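Local coordinates for protein dual function macrocyclase-peptidase POPB (Galerina marginata, PDB 5N4B) that acts as a prolyl oligopeptidase that both cleaves peptide bonds after proline and macrocyclises peptide precursors in the biosynthesis of amanitin toxins, at residues A[597-602]-A[652-657]; A[648-653]-A[684-689]; A[549-554]-A[581-586]; A[669-674]-A[690-695]. The protein carries 1 engineered substitution. One frame throughout, in Å; residues are numbered along the deposited sequence.

The four contacts trace the sheet and helices of the catalytic domain. Interaction 1 pairs strands 598-602 and 653-659. Interaction 2 shares P652 and A653 with it and lies at the start of the next strand pairing, where T654 O of interaction 1 and L689 N of interaction 2 are 2.9 Å apart. Interaction 4 continues along strand 688-693, with I656 O 2.8 Å from K691 N, and lays a helix over it. Interaction 3 joins two helices, one of which follows A578, and touches interaction 1 through P601 CB and M585 CG, 3.7 Å apart. The side chain of E602 in interaction 1 lies about 7 Å from that of A578, the engineered residue of the charge relay system; interaction 2 is remote from it.

Interaction 1 of 4, residues A[597-602]-A[652-657]; sequences GAAVPE and PATLIT
P601 and I656 meet on one face of two parallel strands, 598-602 and 653-657, their side chains running slantwise to each other with P601 CG 3.7 Å from I656 CG1. With CG1 of I656 anti to the carbonyl carbon (chi1 -54°), that branch lies against the proline ring while CG2 stays near P601 O. On the same face A599 CB faces the T654 hydroxyl, which donates to P652 O from above the carbonyl plane over 2.8 Å. E602 and T657 lie side by side and point the same way, E602 CG coming within 3.3 Å of T657 OG1; the carboxylate goes on to K715, N575 and a polar side chain of the bound peptide. The ladder consists of A599 N to A653 O (2.9 Å), L655 N to A599 O (3.0 Å) and T657 N to P601 O (3.1 Å). P601 has no N-H to give, and the buried L655 O finds no hydrogen-bond partner; V600 CA approaches it at 3.3 Å in a CA-H...O contact. A water bridges G597 O and A653 N at the strand entrance. Such parallel pairing is characteristic of the central sheet of the alpha/beta-hydrolase fold, here carrying E602 to the edge of the catalytic site.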
loop_
_atom_site.group_PDB
_atom_site.type_symbol
_atom_site.label_atom_id
_atom_site.label_comp_id
_atom_site.label_asym_id
_atom_site.label_seq_id
_atom_site.Cartn_x
_atom_site.Cartn_y
_atom_site.Cartn_z
ATOM N N GLY A 597 9.184 -16.795 -18.089
ATOM C CA GLY A 597 8.227 -17.267 -19.077
ATOM C C GLY A 597 7.091 -16.304 -19.332
ATOM O O GLY A 597 6.400 -16.442 -20.340
ATOM N N ALA A 598 6.875 -15.335 -18.440
ATOM C CA ALA A 598 5.827 -14.347 -18.622
ATOM C C ALA A 598 6.093 -13.203 -17.666
ATOM O O ALA A 598 6.719 -13.383 -16.620
ATOM C CB ALA A 598 4.428 -14.880 -18.354
ATOM N N ALA A 599 5.563 -12.034 -18.015
ATOM C CA ALA A 599 5.780 -10.848 -17.209
ATOM C C ALA A 599 4.552 -9.959 -17.227
ATOM O O ALA A 599 4.011 -9.663 -18.296
ATOM C CB ALA A 599 6.997 -10.068 -17.725
ATOM N N VAL A 600 4.116 -9.516 -16.046
ATOM C CA VAL A 600 2.928 -8.652 -15.893
ATOM C C VAL A 600 3.302 -7.480 -14.988
ATOM O O VAL A 600 3.153 -7.564 -13.754
ATOM C CB VAL A 600 1.677 -9.405 -15.417
ATOM C CG1 VAL A 600 0.525 -8.398 -15.278
ATOM C CG2 VAL A 600 1.345 -10.471 -16.399
ATOM N N PRO A 601 3.842 -6.379 -15.545
ATOM C CA PRO A 601 4.077 -5.159 -14.757
ATOM C C PRO A 601 2.827 -4.312 -14.715
ATOM O O PRO A 601 2.243 -4.033 -15.771
ATOM C CB PRO A 601 5.212 -4.474 -15.519
ATOM C CG PRO A 601 4.982 -4.913 -16.948
ATOM C CD PRO A 601 4.325 -6.253 -16.933
ATOM N N GLU A 602 2.421 -3.880 -13.527
ATOM C CA GLU A 602 1.175 -3.119 -13.321
ATOM C C GLU A 602 1.512 -1.700 -12.861
ATOM O O GLU A 602 2.151 -1.510 -11.834
ATOM C CB GLU A 602 0.278 -3.805 -12.295
ATOM C CG GLU A 602 -0.072 -5.224 -12.656
ATOM C CD GLU A 602 -0.945 -5.908 -11.599
ATOM O OE1 GLU A 602 -1.760 -5.203 -10.931
ATOM O OE2 GLU A 602 -0.898 -7.130 -11.458
ATOM N N PRO A 652 10.061 -12.430 -22.824
ATOM C CA PRO A 652 8.909 -13.256 -22.476
ATOM C C PRO A 652 7.621 -12.580 -22.889
ATOM O O PRO A 652 7.542 -11.361 -22.999
ATOM C CB PRO A 652 8.981 -13.336 -20.936
ATOM C CG PRO A 652 9.640 -12.073 -20.549
ATOM C CD PRO A 652 10.667 -11.805 -21.651
ATOM N N ALA A 653 6.579 -13.404 -23.020
ATOM C CA ALA A 653 5.222 -12.869 -23.151
ATOM C C ALA A 653 4.972 -11.866 -22.039
ATOM O O ALA A 653 5.173 -12.186 -20.869
ATOM C CB ALA A 653 4.188 -13.989 -23.043
ATOM N N THR A 654 4.505 -10.665 -22.402
ATOM C CA THR A 654 4.387 -9.559 -21.487
ATOM C C THR A 654 3.022 -8.922 -21.681
ATOM O O THR A 654 2.626 -8.604 -22.813
ATOM C CB THR A 654 5.499 -8.536 -21.738
ATOM O OG1 THR A 654 6.782 -9.115 -21.443
ATOM C CG2 THR A 654 5.356 -7.339 -20.835
ATOM N N LEU A 655 2.311 -8.722 -20.570
ATOM C CA LEU A 655 1.018 -8.043 -20.533
ATOM C C LEU A 655 1.167 -6.926 -19.523
ATOM O O LEU A 655 1.243 -7.162 -18.311
ATOM C CB LEU A 655 -0.115 -8.951 -20.138
ATOM C CG LEU A 655 -1.476 -8.240 -20.020
ATOM C CD1 LEU A 655 -1.935 -7.726 -21.380
ATOM C CD2 LEU A 655 -2.525 -9.160 -19.474
ATOM N N ILE A 656 1.322 -5.706 -19.997
ATOM C CA ILE A 656 1.452 -4.524 -19.136
ATOM C C ILE A 656 0.052 -4.012 -18.856
ATOM O O ILE A 656 -0.813 -4.057 -19.744
ATOM C CB ILE A 656 2.315 -3.463 -19.852
ATOM C CG1 ILE A 656 3.661 -4.068 -20.284
ATOM C CG2 ILE A 656 2.477 -2.243 -18.992
ATOM C CD1 ILE A 656 4.706 -3.095 -20.706
ATOM N N THR A 657 -0.203 -3.562 -17.663
ATOM C CA THR A 657 -1.530 -3.028 -17.337
ATOM C C THR A 657 -1.369 -1.676 -16.662
ATOM O O THR A 657 -0.498 -1.503 -15.807
ATOM C CB THR A 657 -2.416 -4.000 -16.509
ATOM O OG1 THR A 657 -1.910 -4.110 -15.185
ATOM C CG2 THR A 657 -2.401 -5.415 -17.124
HETATM O O HOH W 1 7.023 -16.372 -22.904
#

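Interaction 2 of 4, residues A[648-653]-A[684-689]; sequences DKVMPA and NPHPLL
H686 reaches across to the loop before strand 653-659, and its side chain can be followed outward atom by atom. CB rests 3.4 Å from A653 N, so the base of the side chain sits against the backbone. The first torsion turns CG anti to the carbonyl carbon (chi1 -49°), bringing the ring alongside the M651 carbonyl. ND1 then donates to M651 O over 3.1 Å, with the acceptor at the ring edge and close to the ring plane. Next round the ring, CE1 packs 3.9 Å from V650 CG1, while P685 CG covers the centre of one ring face. The amide of N684 grips the same loop: OD1 accepts from M651 N at 2.9 Å, and ND2 gives one hydrogen to M651 O at 2.9 Å and the other to H686 O, both acceptors lying in the amide plane. M651 O thus takes two bonds, H686 ND1 and N684 ND2 reaching it from opposite faces of its carbonyl plane; three bonds fix the rotation of the N684 amide. Beyond the polar centre, L688 CD2 packs 3.9 Å from M651 CB. The contact sits where strands 653-659 and 688-693 begin side by side: helix 579-590 packs on M651 and P652, helix 705-722 on A653 and P687, and helix 46-64 on P687 and L689.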
loop_
_atom_site.group_PDB
_atom_site.type_symbol
_atom_site.label_atom_id
_atom_site.label_comp_id
_atom_site.label_asym_id
_atom_site.label_seq_id
_atom_site.Cartn_x
_atom_site.Cartn_y
_atom_site.Cartn_z
ATOM N N ASP A 648 18.375 -7.791 -29.659
ATOM C CA ASP A 648 18.900 -9.142 -29.849
ATOM C C ASP A 648 18.479 -10.140 -28.776
ATOM O O ASP A 648 19.056 -11.234 -28.732
ATOM C CB ASP A 648 20.425 -9.111 -30.002
ATOM C CG ASP A 648 21.139 -8.645 -28.771
ATOM O OD1 ASP A 648 20.482 -8.186 -27.780
ATOM O OD2 ASP A 648 22.423 -8.615 -28.824
ATOM N N LYS A 649 17.561 -9.779 -27.867
ATOM C CA LYS A 649 17.131 -10.692 -26.808
ATOM C C LYS A 649 15.642 -10.985 -26.958
ATOM O O LYS A 649 14.834 -10.054 -27.031
ATOM C CB LYS A 649 17.408 -10.069 -25.436
ATOM C CG LYS A 649 17.113 -10.930 -24.260
ATOM C CD LYS A 649 17.348 -10.228 -22.891
ATOM C CE LYS A 649 18.790 -10.061 -22.577
ATOM N NZ LYS A 649 18.948 -9.548 -21.207
ATOM N N VAL A 650 15.279 -12.269 -26.929
ATOM C CA VAL A 650 13.872 -12.655 -26.923
ATOM C C VAL A 650 13.271 -12.254 -25.578
ATOM O O VAL A 650 13.832 -12.569 -24.516
ATOM C CB VAL A 650 13.721 -14.153 -27.201
ATOM C CG1 VAL A 650 12.290 -14.598 -26.991
ATOM C CG2 VAL A 650 14.152 -14.502 -28.639
ATOM N N MET A 651 12.138 -11.537 -25.617
ATOM C CA MET A 651 11.398 -11.140 -24.429
ATOM C C MET A 651 10.322 -12.167 -24.107
ATOM O O MET A 651 9.687 -12.705 -25.012
ATOM C CB MET A 651 10.738 -9.774 -24.622
ATOM C CG MET A 651 11.677 -8.603 -24.650
ATOM S SD MET A 651 12.454 -8.292 -23.016
ATOM C CE MET A 651 14.017 -8.890 -23.547
ATOM N N PRO A 652 10.061 -12.430 -22.824
ATOM C CA PRO A 652 8.909 -13.256 -22.476
ATOM C C PRO A 652 7.621 -12.580 -22.889
ATOM O O PRO A 652 7.542 -11.361 -22.999
ATOM C CB PRO A 652 8.981 -13.336 -20.936
ATOM C CG PRO A 652 9.640 -12.073 -20.549
ATOM C CD PRO A 652 10.667 -11.805 -21.651
ATOM N N ALA A 653 6.579 -13.404 -23.020
ATOM C CA ALA A 653 5.222 -12.869 -23.151
ATOM C C ALA A 653 4.972 -11.866 -22.039
ATOM O O ALA A 653 5.173 -12.186 -20.869
ATOM C CB ALA A 653 4.188 -13.989 -23.043
ATOM N N ASN A 684 9.189 -10.348 -32.057
ATOM C CA ASN A 684 9.335 -11.207 -30.897
ATOM C C ASN A 684 8.333 -12.362 -30.970
ATOM O O ASN A 684 7.163 -12.138 -31.299
ATOM C CB ASN A 684 9.057 -10.387 -29.632
ATOM C CG ASN A 684 9.620 -11.019 -28.391
ATOM O OD1 ASN A 684 10.859 -11.114 -28.195
ATOM N ND2 ASN A 684 8.726 -11.521 -27.529
ATOM N N PRO A 685 8.722 -13.571 -30.579
ATOM C CA PRO A 685 7.810 -14.716 -30.732
ATOM C C PRO A 685 6.654 -14.724 -29.766
ATOM O O PRO A 685 5.670 -15.431 -30.004
ATOM C CB PRO A 685 8.712 -15.914 -30.466
ATOM C CG PRO A 685 9.901 -15.379 -29.772
ATOM C CD PRO A 685 10.087 -13.990 -30.246
ATOM N N HIS A 686 6.757 -13.946 -28.691
ATOM C CA HIS A 686 5.767 -13.883 -27.633
ATOM C C HIS A 686 5.146 -12.512 -27.619
ATOM O O HIS A 686 5.842 -11.527 -27.895
ATOM C CB HIS A 686 6.439 -14.162 -26.288
ATOM C CG HIS A 686 7.297 -15.386 -26.338
ATOM N ND1 HIS A 686 8.593 -15.441 -25.876
ATOM C CD2 HIS A 686 6.995 -16.616 -26.780
ATOM C CE1 HIS A 686 9.072 -16.665 -26.086
ATOM N NE2 HIS A 686 8.119 -17.395 -26.629
ATOM N N PRO A 687 3.845 -12.416 -27.386
ATOM C CA PRO A 687 3.183 -11.120 -27.492
ATOM C C PRO A 687 3.650 -10.153 -26.425
ATOM O O PRO A 687 3.881 -10.520 -25.268
ATOM C CB PRO A 687 1.696 -11.470 -27.314
ATOM C CG PRO A 687 1.710 -12.694 -26.458
ATOM C CD PRO A 687 2.894 -13.475 -27.038
ATOM N N LEU A 688 3.763 -8.899 -26.838
ATOM C CA LEU A 688 4.139 -7.767 -25.988
ATOM C C LEU A 688 2.957 -6.807 -26.050
ATOM O O LEU A 688 2.793 -6.074 -27.029
ATOM C CB LEU A 688 5.442 -7.130 -26.450
ATOM C CG LEU A 688 6.576 -8.169 -26.593
ATOM C CD1 LEU A 688 7.812 -7.541 -27.217
ATOM C CD2 LEU A 688 6.997 -8.785 -25.295
ATOM N N LEU A 689 2.117 -6.801 -25.029
ATOM C CA LEU A 689 0.797 -6.189 -25.061
ATOM C C LEU A 689 0.588 -5.244 -23.881
ATOM O O LEU A 689 1.282 -5.344 -22.851
ATOM C CB LEU A 689 -0.298 -7.236 -24.951
ATOM C CG LEU A 689 -0.223 -8.334 -25.990
ATOM C CD1 LEU A 689 -1.251 -9.400 -25.652
ATOM C CD2 LEU A 689 -0.406 -7.777 -27.370
#

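Interaction 3 of 4, residues A[549-554]-A[581-586]; sequences NTFDDF and GLLVMG
L583 reaches between F551 and F554 where helix 548-563 crosses helix 579-590. The second helix follows the nucleophile elbow of the alpha/beta-hydrolase fold, the sharp turn that carries engineered A578. The short segments cross at -70°, with axes 10.1 Å apart, and the contact holds no hydrogen bond. The tight part is L583 held between the F551 and F554 rings, together with the F551 edge against the second helix. CG of L583 is anti to the backbone N (chi1 176°), which extends the side chain to the first helix: CD1 sits among T550 CG2, at 3.8 Å, F554 CB and the rim of one face of F551, while CD2 lies over the F554 ring. The edge of F551 is inserted near the backbone of the second helix. L582 O lies in the ring plane, 3.5 Å from CE2, and G586, which has no side chain, lets that same CE2 come to 3.6 Å from its CA. The side chains of F551 and L582 meet less closely, F551 CZ and L582 CG being 4.1 Å apart. On the far side of the first helix N549 and D552 are partly exposed, and N549 ND2 bonds to G541 O, while the buried D553 turns its carboxylate to R529 and S468. Away from F551, L583 CD2 stands 3.6 Å from the centroid of the F554 ring, only 2° off its normal, in a CH-pi contact over the face.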
loop_
_atom_site.group_PDB
_atom_site.type_symbol
_atom_site.label_atom_id
_atom_site.label_comp_id
_atom_site.label_asym_id
_atom_site.label_seq_id
_atom_site.Cartn_x
_atom_site.Cartn_y
_atom_site.Cartn_z
ATOM N N ASN A 549 20.916 -3.886 -6.874
ATOM C CA ASN A 549 20.859 -5.099 -6.072
ATOM C C ASN A 549 19.448 -5.657 -5.980
ATOM O O ASN A 549 19.279 -6.875 -5.898
ATOM C CB ASN A 549 21.355 -4.839 -4.665
ATOM C CG ASN A 549 22.811 -4.549 -4.588
ATOM O OD1 ASN A 549 23.602 -4.848 -5.476
ATOM N ND2 ASN A 549 23.184 -3.954 -3.478
ATOM N N THR A 550 18.445 -4.780 -6.001
ATOM C CA THR A 550 17.051 -5.239 -6.005
ATOM C C THR A 550 16.783 -6.153 -7.186
ATOM O O THR A 550 16.143 -7.209 -7.053
ATOM C CB THR A 550 16.146 -4.033 -6.058
ATOM O OG1 THR A 550 16.389 -3.178 -4.908
ATOM C CG2 THR A 550 14.731 -4.447 -6.087
ATOM N N PHE A 551 17.249 -5.732 -8.363
ATOM C CA PHE A 551 17.065 -6.497 -9.589
ATOM C C PHE A 551 17.867 -7.798 -9.554
ATOM O O PHE A 551 17.351 -8.862 -9.894
ATOM C CB PHE A 551 17.447 -5.643 -10.804
ATOM C CG PHE A 551 16.505 -4.506 -11.035
ATOM C CD1 PHE A 551 16.683 -3.299 -10.413
ATOM C CD2 PHE A 551 15.397 -4.659 -11.826
ATOM C CE1 PHE A 551 15.787 -2.257 -10.576
ATOM C CE2 PHE A 551 14.508 -3.645 -11.981
ATOM C CZ PHE A 551 14.702 -2.448 -11.415
ATOM N N ASP A 552 19.132 -7.730 -9.104
ATOM C CA ASP A 552 19.929 -8.933 -8.962
ATOM C C ASP A 552 19.259 -9.922 -7.998
ATOM O O ASP A 552 19.249 -11.127 -8.244
ATOM C CB ASP A 552 21.339 -8.555 -8.491
ATOM C CG ASP A 552 22.185 -7.866 -9.590
ATOM O OD1 ASP A 552 21.887 -8.067 -10.790
ATOM O OD2 ASP A 552 23.162 -7.176 -9.227
ATOM N N ASP A 553 18.706 -9.436 -6.900
ATOM C CA ASP A 553 18.050 -10.322 -5.937
ATOM C C ASP A 553 16.839 -10.997 -6.580
ATOM O O ASP A 553 16.596 -12.180 -6.384
ATOM C CB ASP A 553 17.607 -9.541 -4.694
ATOM C CG ASP A 553 18.750 -9.069 -3.812
ATOM O OD1 ASP A 553 19.891 -9.471 -4.043
ATOM O OD2 ASP A 553 18.423 -8.288 -2.893
ATOM N N PHE A 554 16.057 -10.243 -7.352
ATOM C CA PHE A 554 14.835 -10.785 -7.939
ATOM C C PHE A 554 15.151 -11.791 -9.042
ATOM O O PHE A 554 14.528 -12.864 -9.124
ATOM C CB PHE A 554 13.971 -9.640 -8.471
ATOM C CG PHE A 554 12.510 -9.974 -8.654
ATOM C CD1 PHE A 554 11.709 -10.322 -7.595
ATOM C CD2 PHE A 554 11.921 -9.791 -9.887
ATOM C CE1 PHE A 554 10.353 -10.572 -7.762
ATOM C CE2 PHE A 554 10.577 -10.049 -10.077
ATOM C CZ PHE A 554 9.803 -10.447 -9.031
ATOM N N GLY A 581 6.289 -2.801 -10.641
ATOM C CA GLY A 581 6.231 -2.827 -12.112
ATOM C C GLY A 581 7.549 -2.440 -12.728
ATOM O O GLY A 581 7.988 -3.014 -13.738
ATOM N N LEU A 582 8.223 -1.466 -12.134
ATOM C CA LEU A 582 9.608 -1.157 -12.480
ATOM C C LEU A 582 10.490 -2.386 -12.312
ATOM O O LEU A 582 11.325 -2.710 -13.165
ATOM C CB LEU A 582 10.135 -0.030 -11.573
ATOM C CG LEU A 582 11.635 0.206 -11.617
ATOM C CD1 LEU A 582 12.163 0.649 -12.990
ATOM C CD2 LEU A 582 12.043 1.274 -10.567
ATOM N N LEU A 583 10.312 -3.076 -11.195
ATOM C CA LEU A 583 11.050 -4.303 -10.940
ATOM C C LEU A 583 10.861 -5.294 -12.078
ATOM O O LEU A 583 11.835 -5.877 -12.575
ATOM C CB LEU A 583 10.612 -4.878 -9.598
ATOM C CG LEU A 583 11.232 -6.212 -9.222
ATOM C CD1 LEU A 583 12.718 -6.064 -8.937
ATOM C CD2 LEU A 583 10.515 -6.789 -8.018
ATOM N N VAL A 584 9.617 -5.520 -12.483
ATOM C CA VAL A 584 9.331 -6.456 -13.575
ATOM C C VAL A 584 9.951 -6.004 -14.893
ATOM O O VAL A 584 10.588 -6.796 -15.595
ATOM C CB VAL A 584 7.829 -6.706 -13.684
ATOM C CG1 VAL A 584 7.468 -7.449 -14.942
ATOM C CG2 VAL A 584 7.374 -7.480 -12.495
ATOM N N MET A 585 9.763 -4.741 -15.250
ATOM C CA MET A 585 10.233 -4.230 -16.548
ATOM C C MET A 585 11.746 -4.239 -16.612
ATOM O O MET A 585 12.322 -4.690 -17.604
ATOM C CB MET A 585 9.667 -2.826 -16.798
ATOM C CG MET A 585 8.163 -2.898 -17.101
ATOM S SD MET A 585 7.369 -1.367 -17.630
ATOM C CE MET A 585 6.877 -0.679 -16.051
ATOM N N GLY A 586 12.426 -3.809 -15.542
ATOM C CA GLY A 586 13.874 -3.909 -15.529
ATOM C C GLY A 586 14.393 -5.334 -15.491
ATOM O O GLY A 586 15.442 -5.638 -16.078
#

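Interaction 4 of 4, residues A[669-674]-A[690-695]; sequences HSFKFI and IKIDKS
I690 and F671 carry the main apolar contact between helix 668-680 and strand 688-693. The side chains cross at about a right angle, and I690 CD1 meets the edge of the phenyl ring in its plane, 3.8 Å from F671 CD1. Holding CG1 of I690 anti to the backbone N (chi1 -176°) sends CD1 toward the helix, where it also comes 4.0 Å from S670 CB. The other branch serves a separate neighbour: I690 CG2 lies 4.1 Å from I674 CG2, methyl against methyl. Two residues further along the strand, I692 CD1 approaches F671 CE1 obliquely at 3.8 Å, so one side of the phenyl group, CD1 and CE1, touches both isoleucines. Aromatic contact is provided from outside by W51, which packs edge-to-face with F671. Polar interactions are kept off this interface. D693 OD1 accepts from S695 N over 3.0 Å in an Asx turn that follows the strand, its OD2 pairs with K703, and K691 makes salt bridges with D711 and D714. The contact lies inside the beta-alpha-beta unit of strand 653-659, helix 668-680 and strand 688-693: the helix packs against both strands, S670 reaching I656 and V658, while helix 46-64 touches I674, I690 and I692.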
loop_
_atom_site.group_PDB
_atom_site.type_symbol
_atom_site.label_atom_id
_atom_site.label_comp_id
_atom_site.label_asym_id
_atom_site.label_seq_id
_atom_site.Cartn_x
_atom_site.Cartn_y
_atom_site.Cartn_z
ATOM N N HIS A 669 4.981 6.072 -18.416
ATOM C CA HIS A 669 6.086 5.170 -18.150
ATOM C C HIS A 669 5.890 3.869 -18.931
ATOM O O HIS A 669 6.755 3.435 -19.699
ATOM C CB HIS A 669 6.123 4.877 -16.652
ATOM C CG HIS A 669 6.736 5.949 -15.838
ATOM N ND1 HIS A 669 8.101 6.176 -15.791
ATOM C CD2 HIS A 669 6.168 6.869 -15.023
ATOM C CE1 HIS A 669 8.341 7.185 -14.983
ATOM N NE2 HIS A 669 7.186 7.628 -14.502
ATOM N N SER A 670 4.770 3.198 -18.677
ATOM C CA SER A 670 4.430 1.985 -19.385
ATOM C C SER A 670 4.252 2.212 -20.885
ATOM O O SER A 670 4.602 1.345 -21.693
ATOM C CB SER A 670 3.125 1.425 -18.861
ATOM O OG SER A 670 3.307 0.857 -17.586
ATOM N N PHE A 671 3.654 3.340 -21.285
ATOM C CA PHE A 671 3.473 3.604 -22.722
ATOM C C PHE A 671 4.824 3.667 -23.450
ATOM O O PHE A 671 4.997 3.064 -24.525
ATOM C CB PHE A 671 2.712 4.907 -22.960
ATOM C CG PHE A 671 1.317 4.943 -22.483
ATOM C CD1 PHE A 671 0.642 3.804 -22.053
ATOM C CD2 PHE A 671 0.641 6.175 -22.450
ATOM C CE1 PHE A 671 -0.689 3.909 -21.610
ATOM C CE2 PHE A 671 -0.654 6.261 -22.016
ATOM C CZ PHE A 671 -1.314 5.125 -21.589
ATOM N N LYS A 672 5.782 4.391 -22.886
ATOM C CA LYS A 672 7.087 4.452 -23.518
ATOM C C LYS A 672 7.737 3.083 -23.537
ATOM O O LYS A 672 8.374 2.699 -24.518
ATOM C CB LYS A 672 7.992 5.448 -22.815
ATOM C CG LYS A 672 7.619 6.900 -23.012
ATOM C CD LYS A 672 8.733 7.784 -22.435
ATOM C CE LYS A 672 8.322 9.192 -22.470
ATOM N NZ LYS A 672 9.383 9.984 -21.858
ATOM N N PHE A 673 7.617 2.337 -22.443
ATOM C CA PHE A 673 8.269 1.038 -22.392
ATOM C C PHE A 673 7.713 0.105 -23.461
ATOM O O PHE A 673 8.479 -0.527 -24.198
ATOM C CB PHE A 673 8.226 0.437 -20.989
ATOM C CG PHE A 673 9.020 -0.821 -20.852
ATOM C CD1 PHE A 673 10.402 -0.758 -20.912
ATOM C CD2 PHE A 673 8.399 -2.032 -20.721
ATOM C CE1 PHE A 673 11.168 -1.899 -20.772
ATOM C CE2 PHE A 673 9.161 -3.197 -20.581
ATOM C CZ PHE A 673 10.550 -3.109 -20.633
ATOM N N ILE A 674 6.387 0.002 -23.575
ATOM C CA ILE A 674 5.795 -0.929 -24.540
ATOM C C ILE A 674 6.082 -0.468 -25.972
ATOM O O ILE A 674 6.358 -1.283 -26.862
ATOM C CB ILE A 674 4.306 -1.199 -24.281
ATOM C CG1 ILE A 674 3.794 -2.443 -25.036
ATOM C CG2 ILE A 674 3.490 0.001 -24.659
ATOM C CD1 ILE A 674 4.443 -3.731 -24.612
ATOM N N ILE A 690 -0.356 -4.307 -24.013
ATOM C CA ILE A 690 -0.726 -3.413 -22.915
ATOM C C ILE A 690 -2.236 -3.248 -22.867
ATOM O O ILE A 690 -2.895 -3.051 -23.903
ATOM C CB ILE A 690 0.000 -2.047 -22.973
ATOM C CG1 ILE A 690 -0.352 -1.207 -21.744
ATOM C CG2 ILE A 690 -0.340 -1.293 -24.275
ATOM C CD1 ILE A 690 0.575 0.002 -21.618
ATOM N N LYS A 691 -2.777 -3.337 -21.643
ATOM C CA LYS A 691 -4.166 -3.028 -21.324
ATOM C C LYS A 691 -4.212 -1.674 -20.642
ATOM O O LYS A 691 -3.371 -1.371 -19.790
ATOM C CB LYS A 691 -4.723 -4.056 -20.341
ATOM C CG LYS A 691 -5.136 -5.312 -20.944
ATOM C CD LYS A 691 -5.674 -6.272 -19.854
ATOM C CE LYS A 691 -6.897 -5.739 -19.134
ATOM N NZ LYS A 691 -7.521 -6.695 -18.158
ATOM N N ILE A 692 -5.226 -0.875 -20.970
ATOM C CA ILE A 692 -5.333 0.505 -20.520
ATOM C C ILE A 692 -6.765 0.707 -20.055
ATOM O O ILE A 692 -7.678 0.838 -20.885
ATOM C CB ILE A 692 -4.965 1.512 -21.614
ATOM C CG1 ILE A 692 -3.545 1.203 -22.135
ATOM C CG2 ILE A 692 -5.057 2.916 -21.022
ATOM C CD1 ILE A 692 -3.183 1.690 -23.503
ATOM N N ASP A 693 -6.975 0.757 -18.751
ATOM C CA ASP A 693 -8.319 0.999 -18.229
ATOM C C ASP A 693 -8.611 2.489 -18.318
ATOM O O ASP A 693 -7.909 3.282 -17.693
ATOM C CB ASP A 693 -8.415 0.488 -16.796
ATOM C CG ASP A 693 -9.846 0.570 -16.214
ATOM O OD1 ASP A 693 -10.662 1.384 -16.693
ATOM O OD2 ASP A 693 -10.164 -0.181 -15.263
ATOM N N LYS A 694 -9.649 2.870 -19.063
ATOM C CA LYS A 694 -9.915 4.289 -19.343
ATOM C C LYS A 694 -10.899 4.934 -18.372
ATOM O O LYS A 694 -11.220 6.107 -18.539
ATOM C CB LYS A 694 -10.319 4.436 -20.799
ATOM C CG LYS A 694 -9.066 4.193 -21.668
ATOM C CD LYS A 694 -9.279 4.353 -23.129
ATOM C CE LYS A 694 -7.934 4.380 -23.827
ATOM N NZ LYS A 694 -8.164 4.415 -25.273
ATOM N N SER A 695 -11.323 4.232 -17.325
ATOM C CA SER A 695 -12.035 4.856 -16.228
ATOM C C SER A 695 -11.023 5.605 -15.389
ATOM O O SER A 695 -10.030 5.022 -14.945
ATOM C CB SER A 695 -12.758 3.810 -15.398
ATOM O OG SER A 695 -13.456 4.415 -14.306
#